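Glycerophosphodiester phosphodiesterase (PDB 3NO3) belongs to the glycerophosphodiester phosphodiesterase family, a group of TIM-barrel proteins, and carries a bound magnesium ion. Local coordinates at residues R132-K144 with C150-L162. Residues are numbered along the deposited sequence; the frame is centred on the assembly and turned at random.
Sequences RTDYISFNMDACK and CPKSEVSYLNGEL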
ATOM      1  N   ARG A 132      13.263  -0.747  -0.844  1.00 22.65           N
ATOM      2  CA  ARG A 132      12.167  -0.517  -1.807  1.00 22.95           C
ATOM      3  C   ARG A 132      10.769  -0.703  -1.221  1.00 21.21           C
ATOM      4  O   ARG A 132       9.804  -0.606  -1.967  1.00 21.63           O
ATOM      5  CB  ARG A 132      12.318  -1.467  -3.016  1.00 23.99           C
ATOM      6  CG  ARG A 132      13.581  -1.434  -3.726  1.00 29.15           C
ATOM      7  CD  ARG A 132      13.752  -2.575  -4.787  1.00 30.94           C
ATOM      8  NE  ARG A 132      12.498  -2.899  -5.400  1.00 31.25           N
ATOM      9  CZ  ARG A 132      12.216  -4.026  -6.048  1.00 28.43           C
ATOM     10  NH1 ARG A 132      13.130  -4.983  -6.323  1.00 28.06           N
ATOM     11  NH2 ARG A 132      10.981  -4.146  -6.479  1.00 25.78           N
ATOM     12  N   THR A 133      10.643  -0.898   0.096  1.00 19.63           N
ATOM     13  CA  THR A 133       9.376  -1.162   0.738  1.00 18.53           C
ATOM     14  C   THR A 133       8.961  -0.030   1.688  1.00 17.74           C
ATOM     15  O   THR A 133       9.674   0.302   2.649  1.00 18.36           O
ATOM     16  CB  THR A 133       9.427  -2.517   1.517  1.00 18.87           C
ATOM     17  OG1 THR A 133       9.832  -3.567   0.620  1.00 16.84           O
ATOM     18  CG2 THR A 133       8.088  -2.852   2.135  1.00 14.11           C
ATOM     19  N   ASP A 134       7.800   0.535   1.403  1.00 16.91           N
ATOM     20  CA  ASP A 134       7.152   1.598   2.177  1.00 17.33           C
ATOM     21  C   ASP A 134       5.946   0.978   2.880  1.00 15.55           C
ATOM     22  O   ASP A 134       5.262   0.140   2.304  1.00 17.05           O
ATOM     23  CB  ASP A 134       6.648   2.712   1.245  1.00 17.52           C
ATOM     24  CG  ASP A 134       7.742   3.386   0.440  1.00 20.96           C
ATOM     25  OD1 ASP A 134       8.973   3.163   0.645  1.00 21.35           O
ATOM     26  OD2 ASP A 134       7.335   4.186  -0.426  1.00 25.07           O
ATOM     27  N   TYR A 135       5.699   1.344   4.138  1.00 15.59           N
ATOM     28  CA  TYR A 135       4.615   0.762   4.916  1.00 14.31           C
ATOM     29  C   TYR A 135       3.450   1.743   5.063  1.00 15.31           C
ATOM     30  O   TYR A 135       3.647   2.987   5.215  1.00 16.06           O
ATOM     31  CB  TYR A 135       5.125   0.380   6.325  1.00 15.00           C
ATOM     32  CG  TYR A 135       6.235  -0.635   6.312  1.00 15.60           C
ATOM     33  CD1 TYR A 135       5.977  -1.971   5.980  1.00 18.25           C
ATOM     34  CD2 TYR A 135       7.536  -0.276   6.626  1.00 16.58           C
ATOM     35  CE1 TYR A 135       6.989  -2.931   5.959  1.00 18.62           C
ATOM     36  CE2 TYR A 135       8.598  -1.243   6.580  1.00 19.03           C
ATOM     37  CZ  TYR A 135       8.300  -2.576   6.233  1.00 19.02           C
ATOM     38  OH  TYR A 135       9.309  -3.548   6.240  1.00 16.83           O
ATOM     39  N   ILE A 136       2.246   1.188   5.021  1.00 15.09           N
ATOM     40  CA  ILE A 136       1.016   1.931   5.276  1.00 15.70           C
ATOM     41  C   ILE A 136       0.107   1.086   6.162  1.00 15.20           C
ATOM     42  O   ILE A 136       0.143  -0.135   6.065  1.00 16.34           O
ATOM     43  CB  ILE A 136       0.313   2.356   3.965  1.00 15.22           C
ATOM     44  CG1 ILE A 136      -0.208   1.156   3.143  1.00 13.33           C
ATOM     45  CG2 ILE A 136       1.287   3.202   3.052  1.00 16.61           C
ATOM     46  CD1 ILE A 136      -1.006   1.549   1.821  1.00 14.47           C
ATOM     47  N   SER A 137      -0.726   1.692   7.009  1.00 15.31           N
ATOM     48  CA  SER A 137      -1.690   0.909   7.804  1.00 15.03           C
ATOM     49  C   SER A 137      -2.794   1.810   8.340  1.00 16.16           C
ATOM     50  O   SER A 137      -2.544   2.970   8.656  1.00 17.23           O
ATOM     51  CB  SER A 137      -1.002   0.200   8.993  1.00 15.44           C
ATOM     52  OG  SER A 137      -1.860  -0.678   9.681  1.00 14.33           O
ATOM     53  N   PHE A 138      -4.003   1.280   8.458  1.00 16.09           N
ATOM     54  CA  PHE A 138      -5.027   1.927   9.275  1.00 17.01           C
ATOM     55  C   PHE A 138      -4.768   1.864  10.757  1.00 16.04           C
ATOM     56  O   PHE A 138      -5.400   2.620  11.501  1.00 16.77           O
ATOM     57  CB  PHE A 138      -6.412   1.277   9.042  1.00 17.80           C
ATOM     58  CG  PHE A 138      -7.016   1.635   7.691  1.00 19.00           C
ATOM     59  CD1 PHE A 138      -7.770   2.788   7.543  1.00 21.18           C
ATOM     60  CD2 PHE A 138      -6.818   0.833   6.586  1.00 19.10           C
ATOM     61  CE1 PHE A 138      -8.306   3.134   6.292  1.00 22.10           C
ATOM     62  CE2 PHE A 138      -7.380   1.158   5.348  1.00 18.40           C
ATOM     63  CZ  PHE A 138      -8.111   2.306   5.213  1.00 19.89           C
ATOM     64  N   ASN A 139      -3.932   0.915  11.197  1.00 16.48           N
ATOM     65  CA  ASN A 139      -3.738   0.661  12.605  1.00 16.76           C
ATOM     66  C   ASN A 139      -2.583   1.438  13.173  1.00 16.12           C
ATOM     67  O   ASN A 139      -1.428   1.272  12.728  1.00 15.52           O
ATOM     68  CB  ASN A 139      -3.480  -0.844  12.847  1.00 16.44           C
ATOM     69  CG  ASN A 139      -3.509  -1.185  14.318  1.00 17.74           C
ATOM     70  OD1 ASN A 139      -2.479  -1.111  15.010  1.00 16.22           O
ATOM     71  ND2 ASN A 139      -4.709  -1.501  14.830  1.00 17.67           N
HETATM   72  N   MSE A 140      -2.848   2.207  14.207  1.00 15.95           N
HETATM   73  CA  MSE A 140      -1.822   3.069  14.784  1.00 16.54           C
HETATM   74  C   MSE A 140      -0.734   2.299  15.510  1.00 15.85           C
HETATM   75  O   MSE A 140       0.422   2.688  15.438  1.00 16.12           O
HETATM   76  CB  MSE A 140      -2.464   4.069  15.750  1.00 17.30           C
HETATM   77  CG  MSE A 140      -1.488   5.054  16.402  1.00 20.53           C
HETATM   78 SE   MSE A 140      -0.320   6.021  15.168  0.75 19.03          SE
HETATM   79  CE  MSE A 140      -1.654   7.267  14.554  1.00 18.65           C
ATOM     80  N   ASP A 141      -1.099   1.198  16.167  1.00 15.97           N
ATOM     81  CA  ASP A 141      -0.087   0.346  16.853  1.00 15.99           C
ATOM     82  C   ASP A 141       0.880  -0.291  15.854  1.00 15.89           C
ATOM     83  O   ASP A 141       2.099  -0.315  16.110  1.00 15.07           O
ATOM     84  CB  ASP A 141      -0.770  -0.686  17.770  1.00 17.19           C
ATOM     85  CG  ASP A 141      -1.676  -0.023  18.814  1.00 18.02           C
ATOM     86  OD1 ASP A 141      -1.112   0.681  19.667  1.00 21.02           O
ATOM     87  OD2 ASP A 141      -2.907  -0.175  18.756  1.00 21.10           O
ATOM     88  N   ALA A 142       0.370  -0.719  14.688  1.00 14.42           N
ATOM     89  CA  ALA A 142       1.226  -1.229  13.624  1.00 15.25           C
ATOM     90  C   ALA A 142       2.194  -0.151  13.107  1.00 14.95           C
ATOM     91  O   ALA A 142       3.362  -0.407  12.990  1.00 15.32           O
ATOM     92  CB  ALA A 142       0.388  -1.777  12.443  1.00 13.24           C
ATOM     93  N   CYS A 143       1.660   1.018  12.769  1.00 15.32           N
ATOM     94  CA  CYS A 143       2.458   2.158  12.276  1.00 14.85           C
ATOM     95  C   CYS A 143       3.564   2.534  13.266  1.00 15.56           C
ATOM     96  O   CYS A 143       4.686   2.705  12.875  1.00 14.50           O
ATOM     97  CB  CYS A 143       1.573   3.372  12.050  1.00 15.50           C
ATOM     98  SG  CYS A 143       0.365   3.213  10.675  1.00 16.51           S
ATOM     99  N   LYS A 144       3.229   2.633  14.547  1.00 15.27           N
ATOM    100  CA  LYS A 144       4.232   3.024  15.549  1.00 17.01           C
ATOM    101  C   LYS A 144       5.378   2.006  15.642  1.00 16.75           C
ATOM    102  O   LYS A 144       6.568   2.386  15.759  1.00 16.19           O
ATOM    103  CB  LYS A 144       3.568   3.228  16.925  1.00 18.15           C
ATOM    104  CG  LYS A 144       2.771   4.549  17.093  1.00 21.37           C
ATOM    105  CD  LYS A 144       2.054   4.547  18.477  1.00 24.36           C
ATOM    106  CE  LYS A 144       1.565   5.887  18.879  1.00 27.73           C
ATOM    107  NZ  LYS A 144       0.805   5.743  20.165  1.00 31.02           N
ATOM    108  N   CYS A 150      12.024   0.692  12.021  1.00 18.00           N
ATOM    109  CA  CYS A 150      12.606   1.172  10.789  1.00 19.70           C
ATOM    110  C   CYS A 150      12.559   2.697  10.723  1.00 19.64           C
ATOM    111  O   CYS A 150      11.808   3.278   9.904  1.00 19.46           O
ATOM    112  CB  CYS A 150      11.885   0.587   9.594  1.00 19.66           C
ATOM    113  SG  CYS A 150      11.973  -1.200   9.536  1.00 24.70           S
ATOM    114  N   PRO A 151      13.388   3.352  11.539  1.00 21.66           N
ATOM    115  CA  PRO A 151      13.359   4.810  11.506  1.00 22.68           C
ATOM    116  C   PRO A 151      13.710   5.495  10.191  1.00 23.45           C
ATOM    117  O   PRO A 151      13.376   6.666  10.091  1.00 23.44           O
ATOM    118  CB  PRO A 151      14.347   5.230  12.612  1.00 23.83           C
ATOM    119  CG  PRO A 151      15.162   4.029  12.890  1.00 26.22           C
ATOM    120  CD  PRO A 151      14.440   2.818  12.439  1.00 22.26           C
ATOM    121  N   LYS A 152      14.374   4.813   9.242  1.00 23.50           N
ATOM    122  CA  LYS A 152      14.707   5.370   7.930  1.00 24.33           C
ATOM    123  C   LYS A 152      13.743   4.951   6.846  1.00 22.71           C
ATOM    124  O   LYS A 152      13.927   5.375   5.708  1.00 22.56           O
ATOM    125  CB  LYS A 152      16.140   4.979   7.478  1.00 25.91           C
ATOM    126  CG  LYS A 152      17.307   5.249   8.466  1.00 30.16           C
ATOM    127  CD  LYS A 152      17.251   6.621   9.165  1.00 34.28           C
ATOM    128  N   SER A 153      12.740   4.117   7.158  1.00 21.03           N
ATOM    129  CA  SER A 153      11.758   3.675   6.161  1.00 20.92           C
ATOM    130  C   SER A 153      10.580   4.660   6.063  1.00 20.17           C
ATOM    131  O   SER A 153      10.356   5.484   6.948  1.00 20.89           O
ATOM    132  CB  SER A 153      11.217   2.283   6.489  1.00 20.00           C
ATOM    133  OG  SER A 153      12.242   1.320   6.366  1.00 20.64           O
ATOM    134  N   GLU A 154       9.846   4.562   4.961  1.00 19.86           N
ATOM    135  CA  GLU A 154       8.633   5.336   4.779  1.00 18.74           C
ATOM    136  C   GLU A 154       7.494   4.622   5.527  1.00 17.27           C
ATOM    137  O   GLU A 154       7.337   3.401   5.402  1.00 15.96           O
ATOM    138  CB  GLU A 154       8.315   5.463   3.309  1.00 19.35           C
ATOM    139  CG  GLU A 154       9.369   6.214   2.453  1.00 21.38           C
ATOM    140  CD  GLU A 154       9.493   7.649   2.891  1.00 25.98           C
ATOM    141  OE1 GLU A 154       8.476   8.361   2.942  1.00 28.69           O
ATOM    142  OE2 GLU A 154      10.588   8.034   3.286  1.00 29.76           O
ATOM    143  N   VAL A 155       6.751   5.381   6.344  1.00 17.56           N
ATOM    144  CA  VAL A 155       5.565   4.933   7.043  1.00 15.93           C
ATOM    145  C   VAL A 155       4.439   6.004   6.911  1.00 17.05           C
ATOM    146  O   VAL A 155       4.643   7.162   7.331  1.00 17.52           O
ATOM    147  CB  VAL A 155       5.804   4.651   8.521  1.00 16.64           C
ATOM    148  CG1 VAL A 155       4.551   4.061   9.116  1.00 12.33           C
ATOM    149  CG2 VAL A 155       7.025   3.711   8.748  1.00 14.54           C
ATOM    150  N   SER A 156       3.280   5.634   6.338  1.00 15.99           N
ATOM    151  CA  SER A 156       2.146   6.546   6.199  1.00 16.39           C
ATOM    152  C   SER A 156       0.893   6.022   6.893  1.00 17.54           C
ATOM    153  O   SER A 156       0.636   4.814   6.896  1.00 18.21           O
ATOM    154  CB  SER A 156       1.844   6.871   4.752  1.00 17.05           C
ATOM    155  OG  SER A 156       2.981   7.354   4.128  1.00 20.22           O
ATOM    156  N   TYR A 157       0.107   6.933   7.460  1.00 17.12           N
ATOM    157  CA  TYR A 157      -1.117   6.553   8.137  1.00 16.83           C
ATOM    158  C   TYR A 157      -2.260   6.552   7.141  1.00 17.46           C
ATOM    159  O   TYR A 157      -2.353   7.482   6.326  1.00 18.29           O
ATOM    160  CB  TYR A 157      -1.417   7.559   9.214  1.00 17.37           C
ATOM    161  CG  TYR A 157      -2.494   7.240  10.199  1.00 16.57           C
ATOM    162  CD1 TYR A 157      -2.567   5.989  10.842  1.00 18.41           C
ATOM    163  CD2 TYR A 157      -3.367   8.215  10.608  1.00 20.89           C
ATOM    164  CE1 TYR A 157      -3.509   5.734  11.783  1.00 20.06           C
ATOM    165  CE2 TYR A 157      -4.305   7.978  11.588  1.00 21.83           C
ATOM    166  CZ  TYR A 157      -4.360   6.748  12.188  1.00 23.81           C
ATOM    167  OH  TYR A 157      -5.317   6.530  13.124  1.00 22.37           O
ATOM    168  N   LEU A 158      -3.166   5.563   7.237  1.00 16.90           N
ATOM    169  CA  LEU A 158      -4.332   5.480   6.349  1.00 17.07           C
ATOM    170  C   LEU A 158      -5.642   6.065   6.882  1.00 18.34           C
ATOM    171  O   LEU A 158      -6.535   6.327   6.106  1.00 18.51           O
ATOM    172  CB  LEU A 158      -4.590   4.022   5.922  1.00 16.57           C
ATOM    173  CG  LEU A 158      -3.666   3.447   4.851  1.00 16.04           C
ATOM    174  CD1 LEU A 158      -3.821   1.901   4.878  1.00 14.07           C
ATOM    175  CD2 LEU A 158      -3.976   4.006   3.446  1.00 16.06           C
ATOM    176  N   ASN A 159      -5.779   6.260   8.189  1.00 18.68           N
ATOM    177  CA  ASN A 159      -7.151   6.340   8.765  1.00 20.21           C
ATOM    178  C   ASN A 159      -7.836   7.704   8.676  1.00 21.73           C
ATOM    179  O   ASN A 159      -9.074   7.792   8.824  1.00 23.38           O
ATOM    180  CB  ASN A 159      -7.124   5.856  10.208  1.00 20.04           C
ATOM    181  CG  ASN A 159      -8.488   5.498  10.717  1.00 23.04           C
ATOM    182  OD1 ASN A 159      -9.129   4.662  10.134  1.00 23.80           O
ATOM    183  ND2 ASN A 159      -8.966   6.175  11.784  1.00 23.78           N
ATOM    184  N   GLY A 160      -7.064   8.774   8.459  1.00 21.37           N
ATOM    185  CA  GLY A 160      -7.634  10.018   7.972  1.00 22.57           C
ATOM    186  C   GLY A 160      -7.899  11.116   9.001  1.00 23.79           C
ATOM    187  O   GLY A 160      -8.266  12.223   8.596  1.00 25.13           O
ATOM    188  N   GLU A 161      -7.664  10.873  10.295  1.00 23.62           N
ATOM    189  CA  GLU A 161      -8.141  11.824  11.322  1.00 23.85           C
ATOM    190  C   GLU A 161      -7.051  12.719  11.904  1.00 24.36           C
ATOM    191  O   GLU A 161      -7.369  13.638  12.602  1.00 24.84           O
ATOM    192  CB  GLU A 161      -8.929  11.103  12.445  1.00 24.41           C
ATOM    193  CG  GLU A 161      -8.115  10.397  13.555  1.00 23.51           C
ATOM    194  CD  GLU A 161      -7.449   9.093  13.124  1.00 22.31           C
ATOM    195  OE1 GLU A 161      -7.710   8.597  12.002  1.00 24.49           O
ATOM    196  OE2 GLU A 161      -6.659   8.542  13.925  1.00 24.57           O
ATOM    197  N   LEU A 162      -5.789  12.449  11.614  1.00 23.37           N
ATOM    198  CA  LEU A 162      -4.674  13.183  12.199  1.00 24.05           C
ATOM    199  C   LEU A 162      -4.112  14.148  11.168  1.00 23.27           C
ATOM    200  O   LEU A 162      -3.968  13.781   9.993  1.00 22.57           O
ATOM    201  CB  LEU A 162      -3.617  12.184  12.708  1.00 22.82           C
ATOM    202  CG  LEU A 162      -4.010  11.391  13.978  1.00 23.43           C
ATOM    203  CD1 LEU A 162      -2.872  10.494  14.375  1.00 21.14           C
ATOM    204  CD2 LEU A 162      -4.398  12.322  15.169  1.00 25.82           C
TER
HETATM  205  O   HOH W   1      11.525  -0.518   4.391  1.00 19.81           O
HETATM  206  O   HOH W   2      10.655   2.745   2.756  1.00 21.50           O
HETATM  207  O   HOH W   3       4.739   4.890   3.393  1.00 19.25           O
HETATM  208  O   HOH W   4      -6.750   3.746  13.545  1.00 43.11           O
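Strand 133-137 pairs in parallel with strand 155-157, its neighbour in the barrel, with Y135 opposite V155, I136 opposite S156 and S137 opposite Y157; the axes of these short segments diverge by 22°. Alternating backbone bonds establish the register: Y135 N gives a nearly straight bond to E154 O (2.9 Å), S156 N returns one to Y135 O, S137 N reaches S156 O only weakly, and L158 N bonds to S137 O from above the carbonyl plane. One water links Y135 O with S156 OG.

Beyond the strand ends, L158 lays its CB over the centre of the F138 ring, 3.6 Å from the centroid and 6° off the normal, a CH-pi contact. L158 CD1 meets F138 CD2 at 3.6 Å, while N159 OD1 meets the F138 ring edge beside F138 CD1, the N159 amide plane nearly perpendicular to the ring.

On the sheet face carrying V155 and Y157, the helix starting at M140 packs down. The selenomethionine chain of M140, bent at chi2 (52°) and chi3, brings CE over one face of the Y157 ring, 3.8 Å from the centroid; C143 SG lies at that ring's edge, 4.0 Å from Y157 CD1. Y157 OH is anchored by a 2.5 Å bond to the syn lone pair of E161 OE2. N139 caps the helix, its OD1 accepting from A142 N.

I136 points to the other face, its side chain about 5 Å from a bound magnesium ion and 3 Å from a glycerol (nearest atoms). Strand 133-137, helix 140-149 and strand 155-157 form a beta-alpha-beta unit, the repeating element of a TIM barrel.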